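PDB 3F6A: hydrolase, NUDIX family from Clostridium perfringens ATCC 13124, which probably hydrolyses a nucleoside diphosphate linked to another moiety, as other NUDIX family enzymes do, though its own substrate is not established. Local coordinates for residues A[11-16]-A[105-110]; A[20-25]-A[117-122]; A[82-87]-A[99-104]. All coordinates share one frame; numbering follows the deposited sequence.

Overall arrangement
The three contacts show how one mixed sheet can be assembled from distant parts of a chain. Contact 1 pairs strand 7-15 in parallel with strand 98-106, and contact 3 adds strand 86-90 antiparallel to that same strand 98-106; their centres lie 16 Å apart, and Phe12 packs on Val102 and Tyr104 between them. Contact 2, centred 15 Å from contact 1 and 20 Å from contact 3, fastens strand 18-23, the neighbour of strand 7-15, to the chain entering strand 122-125. Along the sequence, contact 3 nests inside the loops closed by contacts 1 and 2, whose segments alternate. All three build the NUDIX fold, with helices 43-55 and 138-150 packed against the sheet.

Contact 1: A[11-16]-A[105-110]; sequences VFIVCK and ATTTSF
The Phe110 ring takes Cys15 SG over one face, 3.9 Å above its plane and displaced toward the rim, while Lys16 NZ lies in plane at the edge. In this sulfur-aromatic contact SG lies 4.1 Å from the centroid. Because SG stands anti to the backbone N (chi1 -173°), it also reaches the turn after the strand, 3.4 Å from Thr108 O. The Lys16 and Phe110 side chains cross at about a right angle. Lys16 CG, between its backbone N and carbonyl carbon (chi1 51°), and CD come close to Phe110 CZ; bends at chi3 and chi4 then bring NZ to the edge.

Further back the partners are parallel strands of the mixed sheet of the NUDIX fold. Phe12 O accepts from Ala105 N at 2.9 Å, Ala105 O from Val14 N at 2.8 Å, and Val14 O from Thr107 N at 3.1 Å. A water accepts from Lys16 N and donates to Thr107 O. Ile13 CG2 meets Thr107 CG2 at 3.6 Å, while Thr107 OG1 is bonded to Asn58 O.

Val11 and Ile13 face helix 43-55, Phe12 packs into helix 138-150, and Phe110 lies edge-to-face with Trp124 of strand 122-125.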
ATOM      1  N   VAL A  11      -4.081  -8.419   8.968  1.00 19.18           N
ATOM      2  CA  VAL A  11      -5.375  -7.820   9.250  1.00 18.76           C
ATOM      3  C   VAL A  11      -5.648  -7.768  10.741  1.00 17.59           C
ATOM      4  O   VAL A  11      -5.610  -8.789  11.421  1.00 16.89           O
ATOM      5  CB  VAL A  11      -6.532  -8.621   8.622  1.00 20.62           C
ATOM      6  CG1 VAL A  11      -7.756  -7.732   8.493  1.00 23.45           C
ATOM      7  CG2 VAL A  11      -6.116  -9.187   7.288  1.00 25.05           C
ATOM      8  N   PHE A  12      -5.924  -6.571  11.236  1.00 17.42           N
ATOM      9  CA  PHE A  12      -6.256  -6.366  12.627  1.00 18.55           C
ATOM     10  C   PHE A  12      -7.767  -6.242  12.634  1.00 20.21           C
ATOM     11  O   PHE A  12      -8.325  -5.283  12.106  1.00 20.24           O
ATOM     12  CB  PHE A  12      -5.581  -5.095  13.139  1.00 18.94           C
ATOM     13  CG  PHE A  12      -4.110  -5.266  13.399  1.00 18.24           C
ATOM     14  CD1 PHE A  12      -3.660  -5.677  14.648  1.00 16.69           C
ATOM     15  CD2 PHE A  12      -3.179  -5.054  12.385  1.00 17.83           C
ATOM     16  CE1 PHE A  12      -2.303  -5.873  14.888  1.00 19.96           C
ATOM     17  CE2 PHE A  12      -1.813  -5.249  12.617  1.00 18.56           C
ATOM     18  CZ  PHE A  12      -1.375  -5.659  13.864  1.00 18.87           C
ATOM     19  N   ILE A  13      -8.425  -7.231  13.229  1.00 21.21           N
ATOM     20  CA  ILE A  13      -9.881  -7.272  13.270  1.00 20.94           C
ATOM     21  C   ILE A  13     -10.436  -6.819  14.611  1.00 21.02           C
ATOM     22  O   ILE A  13     -10.042  -7.325  15.660  1.00 20.52           O
ATOM     23  CB  ILE A  13     -10.375  -8.701  12.964  1.00 21.57           C
ATOM     24  CG1 ILE A  13      -9.803  -9.149  11.618  1.00 20.06           C
ATOM     25  CG2 ILE A  13     -11.895  -8.746  12.945  1.00 21.18           C
ATOM     26  CD1 ILE A  13     -10.061 -10.594  11.274  1.00 20.85           C
ATOM     27  N   VAL A  14     -11.359  -5.865  14.563  1.00 19.96           N
ATOM     28  CA  VAL A  14     -11.970  -5.326  15.767  1.00 21.38           C
ATOM     29  C   VAL A  14     -13.439  -5.711  15.918  1.00 22.00           C
ATOM     30  O   VAL A  14     -14.222  -5.585  14.982  1.00 24.77           O
ATOM     31  CB  VAL A  14     -11.864  -3.776  15.783  1.00 22.56           C
ATOM     32  CG1 VAL A  14     -12.704  -3.197  16.929  1.00 22.47           C
ATOM     33  CG2 VAL A  14     -10.403  -3.358  15.916  1.00 20.89           C
ATOM     34  N   CYS A  15     -13.801  -6.194  17.101  1.00 24.00           N
ATOM     35  CA  CYS A  15     -15.186  -6.543  17.400  1.00 27.38           C
ATOM     36  C   CYS A  15     -15.520  -5.679  18.609  1.00 28.48           C
ATOM     37  O   CYS A  15     -14.887  -5.803  19.661  1.00 26.27           O
ATOM     38  CB  CYS A  15     -15.331  -8.027  17.755  1.00 26.95           C
ATOM     39  SG  CYS A  15     -17.071  -8.541  17.948  1.00 28.67           S
ATOM     40  N   LYS A  16     -16.507  -4.804  18.444  1.00 31.20           N
ATOM     41  CA  LYS A  16     -16.915  -3.856  19.478  1.00 33.26           C
ATOM     42  C   LYS A  16     -15.715  -3.122  20.077  1.00 32.71           C
ATOM     43  O   LYS A  16     -15.206  -2.185  19.464  1.00 33.83           O
ATOM     44  CB  LYS A  16     -17.753  -4.530  20.580  1.00 35.01           C
ATOM     45  CG  LYS A  16     -17.163  -5.771  21.201  1.00 37.59           C
ATOM     46  CD  LYS A  16     -17.846  -6.092  22.520  1.00 38.70           C
ATOM     47  CE  LYS A  16     -17.371  -5.163  23.634  1.00 37.82           C
ATOM     48  NZ  LYS A  16     -15.934  -5.386  23.976  1.00 32.37           N
ATOM     49  N   ALA A 105      -9.892  -3.936  10.109  1.00 18.47           N
ATOM     50  CA  ALA A 105     -11.252  -4.330   9.758  1.00 18.62           C
ATOM     51  C   ALA A 105     -12.110  -4.576  10.990  1.00 20.12           C
ATOM     52  O   ALA A 105     -11.628  -4.548  12.115  1.00 16.65           O
ATOM     53  CB  ALA A 105     -11.216  -5.590   8.908  1.00 16.46           C
ATOM     54  N   THR A 106     -13.392  -4.826  10.753  1.00 21.09           N
ATOM     55  CA  THR A 106     -14.336  -5.098  11.824  1.00 22.46           C
ATOM     56  C   THR A 106     -15.021  -6.437  11.560  1.00 22.26           C
ATOM     57  O   THR A 106     -15.020  -6.928  10.432  1.00 23.72           O
ATOM     58  CB  THR A 106     -15.423  -4.008  11.889  1.00 23.61           C
ATOM     59  OG1 THR A 106     -16.114  -3.957  10.635  1.00 23.89           O
ATOM     60  CG2 THR A 106     -14.802  -2.643  12.180  1.00 24.28           C
ATOM     61  N   THR A 107     -15.592  -7.022  12.611  1.00 22.92           N
ATOM     62  CA  THR A 107     -16.330  -8.280  12.506  1.00 22.90           C
ATOM     63  C   THR A 107     -17.447  -8.221  13.557  1.00 24.39           C
ATOM     64  O   THR A 107     -17.373  -7.439  14.503  1.00 22.61           O
ATOM     65  CB  THR A 107     -15.418  -9.510  12.732  1.00 23.81           C
ATOM     66  OG1 THR A 107     -16.061 -10.683  12.213  1.00 22.50           O
ATOM     67  CG2 THR A 107     -15.116  -9.704  14.200  1.00 22.83           C
ATOM     68  N   THR A 108     -18.477  -9.047  13.392  1.00 25.86           N
ATOM     69  CA  THR A 108     -19.622  -9.030  14.299  1.00 26.62           C
ATOM     70  C   THR A 108     -19.570  -9.783  15.633  1.00 27.05           C
ATOM     71  O   THR A 108     -20.151  -9.321  16.615  1.00 28.90           O
ATOM     72  CB  THR A 108     -20.885  -9.480  13.555  1.00 28.37           C
ATOM     73  OG1 THR A 108     -20.687 -10.800  13.043  1.00 28.89           O
ATOM     74  CG2 THR A 108     -21.184  -8.536  12.404  1.00 27.37           C
ATOM     75  N   SER A 109     -18.890 -10.923  15.691  1.00 25.92           N
ATOM     76  CA  SER A 109     -18.836 -11.678  16.944  1.00 25.30           C
ATOM     77  C   SER A 109     -17.437 -12.121  17.351  1.00 23.87           C
ATOM     78  O   SER A 109     -16.542 -12.238  16.518  1.00 24.13           O
ATOM     79  CB  SER A 109     -19.738 -12.908  16.858  1.00 24.59           C
ATOM     80  OG  SER A 109     -19.285 -13.786  15.847  1.00 28.38           O
ATOM     81  N   PHE A 110     -17.268 -12.378  18.643  1.00 23.31           N
ATOM     82  CA  PHE A 110     -15.989 -12.812  19.189  1.00 25.95           C
ATOM     83  C   PHE A 110     -15.743 -14.277  18.891  1.00 24.89           C
ATOM     84  O   PHE A 110     -14.616 -14.752  18.993  1.00 24.72           O
ATOM     85  CB  PHE A 110     -15.958 -12.630  20.709  1.00 27.24           C
ATOM     86  CG  PHE A 110     -15.923 -11.203  21.155  1.00 30.02           C
ATOM     87  CD1 PHE A 110     -14.919 -10.349  20.718  1.00 30.07           C
ATOM     88  CD2 PHE A 110     -16.868 -10.722  22.060  1.00 32.92           C
ATOM     89  CE1 PHE A 110     -14.850  -9.037  21.178  1.00 32.51           C
ATOM     90  CE2 PHE A 110     -16.805  -9.412  22.526  1.00 33.67           C
ATOM     91  CZ  PHE A 110     -15.792  -8.569  22.083  1.00 31.46           C
TER
HETATM   92  O   HOH W   1     -18.446  -5.159  16.264  1.00 43.32           O

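Contact 2: A[20-25]-A[117-122]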
ATOM      1  N   LEU A  20      -8.477  -8.773  17.611  1.00 18.89           N
ATOM      2  CA  LEU A  20      -8.051 -10.171  17.559  1.00 19.48           C
ATOM      3  C   LEU A  20      -6.623 -10.456  17.110  1.00 18.83           C
ATOM      4  O   LEU A  20      -6.134  -9.875  16.148  1.00 19.59           O
ATOM      5  CB  LEU A  20      -9.006 -10.952  16.649  1.00 19.93           C
ATOM      6  CG  LEU A  20      -8.626 -12.391  16.292  1.00 20.62           C
ATOM      7  CD1 LEU A  20      -8.736 -13.270  17.537  1.00 21.65           C
ATOM      8  CD2 LEU A  20      -9.549 -12.899  15.191  1.00 20.12           C
ATOM      9  N   LEU A  21      -5.968 -11.379  17.812  1.00 19.61           N
ATOM     10  CA  LEU A  21      -4.606 -11.803  17.479  1.00 19.14           C
ATOM     11  C   LEU A  21      -4.561 -13.315  17.667  1.00 18.43           C
ATOM     12  O   LEU A  21      -5.400 -13.874  18.365  1.00 19.51           O
ATOM     13  CB  LEU A  21      -3.580 -11.157  18.421  1.00 16.65           C
ATOM     14  CG  LEU A  21      -3.449  -9.634  18.469  1.00 18.91           C
ATOM     15  CD1 LEU A  21      -2.509  -9.244  19.601  1.00 19.49           C
ATOM     16  CD2 LEU A  21      -2.925  -9.106  17.139  1.00 17.70           C
ATOM     17  N   HIS A  22      -3.597 -13.984  17.047  1.00 20.58           N
ATOM     18  CA  HIS A  22      -3.478 -15.422  17.238  1.00 21.05           C
ATOM     19  C   HIS A  22      -2.013 -15.807  17.390  1.00 22.80           C
ATOM     20  O   HIS A  22      -1.132 -15.120  16.877  1.00 23.23           O
ATOM     21  CB  HIS A  22      -4.176 -16.195  16.099  1.00 18.07           C
ATOM     22  CG  HIS A  22      -3.428 -16.230  14.798  1.00 18.30           C
ATOM     23  ND1 HIS A  22      -2.470 -15.302  14.450  1.00 19.60           N
ATOM     24  CD2 HIS A  22      -3.547 -17.060  13.734  1.00 15.89           C
ATOM     25  CE1 HIS A  22      -2.031 -15.559  13.230  1.00 15.56           C
ATOM     26  NE2 HIS A  22      -2.668 -16.620  12.774  1.00 20.28           N
ATOM     27  N   LEU A  23      -1.753 -16.882  18.131  1.00 25.36           N
ATOM     28  CA  LEU A  23      -0.387 -17.348  18.364  1.00 28.86           C
ATOM     29  C   LEU A  23       0.144 -18.025  17.102  1.00 30.32           C
ATOM     30  O   LEU A  23      -0.324 -19.089  16.707  1.00 29.74           O
ATOM     31  CB  LEU A  23      -0.352 -18.336  19.543  1.00 30.21           C
ATOM     32  CG  LEU A  23       0.955 -18.420  20.346  1.00 30.70           C
ATOM     33  CD1 LEU A  23       0.835 -19.523  21.385  1.00 33.51           C
ATOM     34  CD2 LEU A  23       2.127 -18.687  19.430  1.00 33.66           C
ATOM     35  N   HIS A  24       1.142 -17.412  16.478  1.00 33.14           N
ATOM     36  CA  HIS A  24       1.695 -17.956  15.248  1.00 37.71           C
ATOM     37  C   HIS A  24       2.095 -19.430  15.299  1.00 40.26           C
ATOM     38  O   HIS A  24       1.931 -20.147  14.316  1.00 40.42           O
ATOM     39  CB  HIS A  24       2.898 -17.129  14.791  1.00 38.30           C
ATOM     40  CG  HIS A  24       3.245 -17.340  13.351  1.00 39.20           C
ATOM     41  ND1 HIS A  24       2.527 -16.771  12.323  1.00 39.28           N
ATOM     42  CD2 HIS A  24       4.189 -18.116  12.766  1.00 39.63           C
ATOM     43  CE1 HIS A  24       3.009 -17.188  11.166  1.00 39.92           C
ATOM     44  NE2 HIS A  24       4.019 -18.006  11.407  1.00 39.53           N
ATOM     45  N   LYS A  25       2.609 -19.877  16.440  1.00 43.15           N
ATOM     46  CA  LYS A  25       3.059 -21.263  16.611  1.00 47.28           C
ATOM     47  C   LYS A  25       4.369 -21.451  15.841  1.00 48.32           C
ATOM     48  O   LYS A  25       4.543 -20.901  14.755  1.00 48.33           O
ATOM     49  CB  LYS A  25       1.998 -22.265  16.128  1.00 47.39           C
ATOM     50  CG  LYS A  25       2.193 -22.794  14.714  1.00 47.91           C
ATOM     51  CD  LYS A  25       1.294 -23.992  14.445  1.00 48.55           C
ATOM     52  CE  LYS A  25      -0.175 -23.639  14.569  1.00 47.58           C
ATOM     53  NZ  LYS A  25      -1.029 -24.832  14.320  1.00 50.47           N
ATOM     54  N   GLY A 117      -5.349 -27.017  10.532  1.00 15.81           N
ATOM     55  CA  GLY A 117      -3.938 -26.674  10.517  1.00 18.30           C
ATOM     56  C   GLY A 117      -3.556 -25.242  10.831  1.00 19.04           C
ATOM     57  O   GLY A 117      -2.374 -24.904  10.822  1.00 19.73           O
ATOM     58  N   GLU A 118      -4.537 -24.393  11.099  1.00 18.43           N
ATOM     59  CA  GLU A 118      -4.254 -22.995  11.419  1.00 18.07           C
ATOM     60  C   GLU A 118      -4.047 -22.895  12.924  1.00 18.41           C
ATOM     61  O   GLU A 118      -4.410 -23.816  13.662  1.00 17.08           O
ATOM     62  CB  GLU A 118      -5.432 -22.104  11.027  1.00 17.15           C
ATOM     63  CG  GLU A 118      -5.835 -22.158   9.565  1.00 16.98           C
ATOM     64  CD  GLU A 118      -4.894 -21.390   8.655  1.00 18.32           C
ATOM     65  OE1 GLU A 118      -5.250 -21.206   7.479  1.00 18.16           O
ATOM     66  OE2 GLU A 118      -3.811 -20.965   9.113  1.00 17.97           O
ATOM     67  N   SER A 119      -3.468 -21.786  13.381  1.00 18.85           N
ATOM     68  CA  SER A 119      -3.264 -21.586  14.816  1.00 18.77           C
ATOM     69  C   SER A 119      -4.616 -21.692  15.513  1.00 18.78           C
ATOM     70  O   SER A 119      -5.607 -21.123  15.043  1.00 19.39           O
ATOM     71  CB  SER A 119      -2.664 -20.209  15.089  1.00 18.52           C
ATOM     72  OG  SER A 119      -2.712 -19.924  16.474  1.00 18.84           O
ATOM     73  N   LYS A 120      -4.664 -22.420  16.627  1.00 18.95           N
ATOM     74  CA  LYS A 120      -5.920 -22.589  17.356  1.00 20.29           C
ATOM     75  C   LYS A 120      -6.018 -21.741  18.627  1.00 21.94           C
ATOM     76  O   LYS A 120      -6.959 -21.890  19.404  1.00 21.87           O
ATOM     77  CB  LYS A 120      -6.138 -24.067  17.697  1.00 20.58           C
ATOM     78  CG  LYS A 120      -6.274 -24.963  16.462  1.00 19.88           C
ATOM     79  CD  LYS A 120      -7.402 -24.488  15.552  1.00 21.35           C
ATOM     80  CE  LYS A 120      -7.494 -25.357  14.299  1.00 23.71           C
ATOM     81  NZ  LYS A 120      -7.778 -26.769  14.656  1.00 25.06           N
ATOM     82  N   ILE A 121      -5.048 -20.857  18.831  1.00 22.16           N
ATOM     83  CA  ILE A 121      -5.052 -19.976  19.991  1.00 24.40           C
ATOM     84  C   ILE A 121      -5.315 -18.552  19.511  1.00 23.63           C
ATOM     85  O   ILE A 121      -4.419 -17.891  18.992  1.00 23.70           O
ATOM     86  CB  ILE A 121      -3.703 -20.003  20.723  1.00 24.74           C
ATOM     87  CG1 ILE A 121      -3.344 -21.440  21.100  1.00 27.98           C
ATOM     88  CG2 ILE A 121      -3.779 -19.138  21.973  1.00 25.79           C
ATOM     89  CD1 ILE A 121      -1.971 -21.592  21.727  1.00 32.34           C
ATOM     90  N   LEU A 122      -6.552 -18.100  19.676  1.00 23.03           N
ATOM     91  CA  LEU A 122      -6.961 -16.764  19.270  1.00 23.88           C
ATOM     92  C   LEU A 122      -7.486 -16.020  20.489  1.00 24.45           C
ATOM     93  O   LEU A 122      -8.294 -16.555  21.246  1.00 24.52           O
ATOM     94  CB  LEU A 122      -8.058 -16.838  18.200  1.00 25.00           C
ATOM     95  CG  LEU A 122      -7.683 -17.290  16.779  1.00 24.33           C
ATOM     96  CD1 LEU A 122      -7.192 -18.719  16.787  1.00 26.54           C
ATOM     97  CD2 LEU A 122      -8.896 -17.157  15.882  1.00 26.84           C
TER
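Ser119 turns its hydroxyl into the end of strand 18-23: with OG anti to the backbone N (chi1 169°), it donates to Leu23 O over 2.5 Å, a short bond whose donor is tilted 31° from the carbonyl plane. The same OG also accepts a weak bond from Ile121 N. Leu23 is held at its other polar end as well, its N donating to Ile121 O at 3.0 Å, nearly in line with the carbonyl.

The side chains of Leu23 and Ile121 lie side by side and point the same way, meeting through their CD1 methyls at 3.5 Å. His22 carries its ring between its backbone N and carbonyl carbon (chi1 76°), which brings CD2 to 3.5 Å from Ser119 CB; its ND1 is bonded to Leu31 O, fixing the ring from the neighbouring strand. His22 CB meets Leu122 CG at 3.7 Å, where the two residues form an antiparallel non-hydrogen-bonded pair that starts the pairing of strands 18-23 and 122-125 in the NUDIX sheet. From Leu20, CD1 reaches Leu122 CB, also at 3.7 Å. Lys25, bent at chi3, brings CE against Ser119 CA.

Strand 30-36 lies alongside strand 18-23, with Leu33 against Leu20 and His22. Helix 43-55 also touches this contact, through Glu54 on His22 and Ala55 on Leu122, as the loop runs into strand 122-125.

Contact 3: A[82-87]-A[99-104]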
ATOM      1  N   ILE A  82      -8.856  -1.098  -2.275  1.00 19.06           N
ATOM      2  CA  ILE A  82      -8.706  -0.649  -0.900  1.00 21.88           C
ATOM      3  C   ILE A  82      -7.206  -0.592  -0.628  1.00 20.36           C
ATOM      4  O   ILE A  82      -6.477  -1.553  -0.875  1.00 19.54           O
ATOM      5  CB  ILE A  82      -9.414  -1.609   0.103  1.00 24.15           C
ATOM      6  CG1 ILE A  82      -8.801  -1.474   1.495  1.00 25.08           C
ATOM      7  CG2 ILE A  82      -9.324  -3.020  -0.369  1.00 29.62           C
ATOM      8  CD1 ILE A  82      -9.043  -0.140   2.139  1.00 32.84           C
ATOM      9  N   ASN A  83      -6.754   0.552  -0.133  1.00 20.90           N
ATOM     10  CA  ASN A  83      -5.343   0.785   0.145  1.00 19.38           C
ATOM     11  C   ASN A  83      -4.983   0.313   1.560  1.00 19.22           C
ATOM     12  O   ASN A  83      -5.795   0.406   2.475  1.00 18.97           O
ATOM     13  CB  ASN A  83      -5.065   2.290   0.008  1.00 20.85           C
ATOM     14  CG  ASN A  83      -3.627   2.595  -0.353  1.00 21.95           C
ATOM     15  OD1 ASN A  83      -3.003   3.482   0.234  1.00 23.87           O
ATOM     16  ND2 ASN A  83      -3.098   1.878  -1.335  1.00 18.48           N
ATOM     17  N   PRO A  84      -3.761  -0.214   1.754  1.00 19.51           N
ATOM     18  CA  PRO A  84      -3.376  -0.668   3.095  1.00 19.44           C
ATOM     19  C   PRO A  84      -3.227   0.533   4.020  1.00 18.19           C
ATOM     20  O   PRO A  84      -3.044   1.652   3.549  1.00 18.41           O
ATOM     21  CB  PRO A  84      -2.040  -1.374   2.856  1.00 19.64           C
ATOM     22  CG  PRO A  84      -1.478  -0.657   1.659  1.00 19.10           C
ATOM     23  CD  PRO A  84      -2.700  -0.503   0.771  1.00 18.91           C
ATOM     24  N   ILE A  85      -3.316   0.297   5.326  1.00 17.16           N
ATOM     25  CA  ILE A  85      -3.172   1.363   6.317  1.00 19.92           C
ATOM     26  C   ILE A  85      -1.681   1.643   6.484  1.00 18.31           C
ATOM     27  O   ILE A  85      -1.253   2.788   6.614  1.00 19.04           O
ATOM     28  CB  ILE A  85      -3.726   0.944   7.706  1.00 19.62           C
ATOM     29  CG1 ILE A  85      -5.180   0.487   7.592  1.00 23.59           C
ATOM     30  CG2 ILE A  85      -3.624   2.126   8.671  1.00 23.37           C
ATOM     31  CD1 ILE A  85      -6.144   1.568   7.152  1.00 24.60           C
ATOM     32  N   HIS A  86      -0.899   0.571   6.486  1.00 18.02           N
ATOM     33  CA  HIS A  86       0.547   0.671   6.629  1.00 17.83           C
ATOM     34  C   HIS A  86       1.219  -0.388   5.773  1.00 17.13           C
ATOM     35  O   HIS A  86       0.597  -1.387   5.395  1.00 14.72           O
ATOM     36  CB  HIS A  86       0.968   0.441   8.081  1.00 16.34           C
ATOM     37  CG  HIS A  86       0.486   1.487   9.035  1.00 16.43           C
ATOM     38  ND1 HIS A  86       0.807   2.822   8.902  1.00 18.22           N
ATOM     39  CD2 HIS A  86      -0.257   1.389  10.163  1.00 17.09           C
ATOM     40  CE1 HIS A  86       0.282   3.500   9.907  1.00 18.54           C
ATOM     41  NE2 HIS A  86      -0.367   2.653  10.687  1.00 18.50           N
ATOM     42  N   THR A  87       2.495  -0.159   5.483  1.00 15.61           N
ATOM     43  CA  THR A  87       3.297  -1.088   4.705  1.00 16.47           C
ATOM     44  C   THR A  87       4.571  -1.340   5.506  1.00 17.82           C
ATOM     45  O   THR A  87       5.336  -0.413   5.804  1.00 14.89           O
ATOM     46  CB  THR A  87       3.645  -0.505   3.320  1.00 17.17           C
ATOM     47  OG1 THR A  87       2.438  -0.307   2.570  1.00 18.86           O
ATOM     48  CG2 THR A  87       4.551  -1.448   2.558  1.00 17.31           C
ATOM     49  N   ILE A  99       7.252  -7.920   2.085  1.00 20.92           N
ATOM     50  CA  ILE A  99       6.488  -6.714   2.324  1.00 22.45           C
ATOM     51  C   ILE A  99       5.163  -7.168   2.911  1.00 21.96           C
ATOM     52  O   ILE A  99       4.558  -8.128   2.432  1.00 22.63           O
ATOM     53  CB  ILE A  99       6.225  -5.957   1.007  1.00 24.76           C
ATOM     54  CG1 ILE A  99       7.523  -5.315   0.520  1.00 27.51           C
ATOM     55  CG2 ILE A  99       5.135  -4.910   1.204  1.00 25.63           C
ATOM     56  CD1 ILE A  99       7.403  -4.646  -0.827  1.00 29.16           C
ATOM     57  N   ASP A 100       4.714  -6.491   3.957  1.00 22.14           N
ATOM     58  CA  ASP A 100       3.450  -6.841   4.574  1.00 21.26           C
ATOM     59  C   ASP A 100       2.494  -5.661   4.534  1.00 20.18           C
ATOM     60  O   ASP A 100       2.755  -4.616   5.143  1.00 18.41           O
ATOM     61  CB  ASP A 100       3.661  -7.286   6.020  1.00 25.18           C
ATOM     62  CG  ASP A 100       2.361  -7.655   6.704  1.00 29.64           C
ATOM     63  OD1 ASP A 100       1.714  -8.635   6.279  1.00 33.74           O
ATOM     64  OD2 ASP A 100       1.980  -6.958   7.666  1.00 35.17           O
ATOM     65  N   PHE A 101       1.398  -5.830   3.795  1.00 17.48           N
ATOM     66  CA  PHE A 101       0.375  -4.798   3.675  1.00 18.55           C
ATOM     67  C   PHE A 101      -0.600  -4.967   4.823  1.00 16.58           C
ATOM     68  O   PHE A 101      -1.294  -5.977   4.909  1.00 15.36           O
ATOM     69  CB  PHE A 101      -0.363  -4.920   2.336  1.00 20.31           C
ATOM     70  CG  PHE A 101       0.475  -4.534   1.148  1.00 22.13           C
ATOM     71  CD1 PHE A 101       1.192  -3.340   1.148  1.00 24.17           C
ATOM     72  CD2 PHE A 101       0.542  -5.353   0.025  1.00 24.91           C
ATOM     73  CE1 PHE A 101       1.963  -2.969   0.046  1.00 23.61           C
ATOM     74  CE2 PHE A 101       1.308  -4.989  -1.076  1.00 23.74           C
ATOM     75  CZ  PHE A 101       2.018  -3.796  -1.065  1.00 23.57           C
ATOM     76  N   VAL A 102      -0.651  -3.968   5.699  1.00 17.76           N
ATOM     77  CA  VAL A 102      -1.511  -4.011   6.875  1.00 16.81           C
ATOM     78  C   VAL A 102      -2.865  -3.343   6.704  1.00 17.49           C
ATOM     79  O   VAL A 102      -2.949  -2.191   6.297  1.00 15.60           O
ATOM     80  CB  VAL A 102      -0.808  -3.365   8.076  1.00 16.45           C
ATOM     81  CG1 VAL A 102      -1.669  -3.506   9.323  1.00 18.50           C
ATOM     82  CG2 VAL A 102       0.539  -4.012   8.279  1.00 17.23           C
ATOM     83  N   TYR A 103      -3.919  -4.078   7.051  1.00 17.51           N
ATOM     84  CA  TYR A 103      -5.287  -3.588   6.949  1.00 18.78           C
ATOM     85  C   TYR A 103      -5.987  -3.692   8.294  1.00 18.08           C
ATOM     86  O   TYR A 103      -5.648  -4.546   9.117  1.00 18.76           O
ATOM     87  CB  TYR A 103      -6.073  -4.426   5.936  1.00 19.02           C
ATOM     88  CG  TYR A 103      -5.592  -4.315   4.513  1.00 19.51           C
ATOM     89  CD1 TYR A 103      -6.245  -3.490   3.599  1.00 22.75           C
ATOM     90  CD2 TYR A 103      -4.479  -5.039   4.073  1.00 23.44           C
ATOM     91  CE1 TYR A 103      -5.806  -3.387   2.280  1.00 22.21           C
ATOM     92  CE2 TYR A 103      -4.034  -4.942   2.754  1.00 23.63           C
ATOM     93  CZ  TYR A 103      -4.704  -4.113   1.868  1.00 24.47           C
ATOM     94  OH  TYR A 103      -4.274  -4.009   0.569  1.00 31.42           O
ATOM     95  N   TYR A 104      -6.964  -2.819   8.518  1.00 18.04           N
ATOM     96  CA  TYR A 104      -7.749  -2.847   9.745  1.00 17.71           C
ATOM     97  C   TYR A 104      -9.166  -3.183   9.294  1.00 18.46           C
ATOM     98  O   TYR A 104      -9.590  -2.768   8.215  1.00 19.04           O
ATOM     99  CB  TYR A 104      -7.729  -1.488  10.462  1.00 18.93           C
ATOM    100  CG  TYR A 104      -6.357  -1.034  10.945  1.00 16.73           C
ATOM    101  CD1 TYR A 104      -5.311  -1.942  11.112  1.00 16.47           C
ATOM    102  CD2 TYR A 104      -6.120   0.303  11.256  1.00 18.73           C
ATOM    103  CE1 TYR A 104      -4.057  -1.526  11.582  1.00 18.38           C
ATOM    104  CE2 TYR A 104      -4.877   0.731  11.725  1.00 19.30           C
ATOM    105  CZ  TYR A 104      -3.850  -0.189  11.885  1.00 17.80           C
ATOM    106  OH  TYR A 104      -2.625   0.242  12.348  1.00 18.64           O
TER
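Backbone bonds join the segments around Val102, whose carbonyl faces two residues at once. Ile85 N donates to Val102 O at 2.7 Å, almost in line with the carbonyl, and His86 N adds a weak bond to the same oxygen. In return Val102 N donates to His86 O at 2.9 Å, a nearly straight bond of 165° at the hydrogen.

CH-pi contacts follow. Ile85 CG1 lies over one face of the Tyr104 ring, 4.0 Å from its centroid, the two side chains crossing at about a right angle, while Ile85 CG2 meets Tyr104 CE2. Pro84 makes the second CH-pi contact, crossing Tyr103 obliquely with CA over its ring face, displaced toward the rim.

Two residues opposite one make a classic beta bulge, at the point where the chain enters strand 86-90 of the hairpin with strand 98-106. Beyond it the antiparallel register resumes, with Thr87 opposite Phe101 in a non-hydrogen-bonded pair.

Apolar packing fills in the sides. Ile82 places CG1, anti to its own N (chi1 157°), at the edge of the Tyr103 ring, 3.6 Å from CE1. Pro84 CG lies beside Phe101 CD1 at 3.8 Å, and Thr87 CG2 touches Ile99 CG2 at the same distance.

Polar groups gather at the rings' edges. Thr87 OG1 lies in the plane of the Phe101 ring, 3.6 Å from CD1, with Asn83 of the second subunit close by. Tyr104 OH sits in the plane of the His86 ring, 3.4 Å from CD2, and both Tyr104 OH and His86 NE2 are bonded to Glu146 OE1 of helix 138-150, which fixes both rings. Across the subunit interface, Phe101 of the second subunit meets Phe101, ring planes at about 45°, and Pro84 of that subunit packs on Thr87.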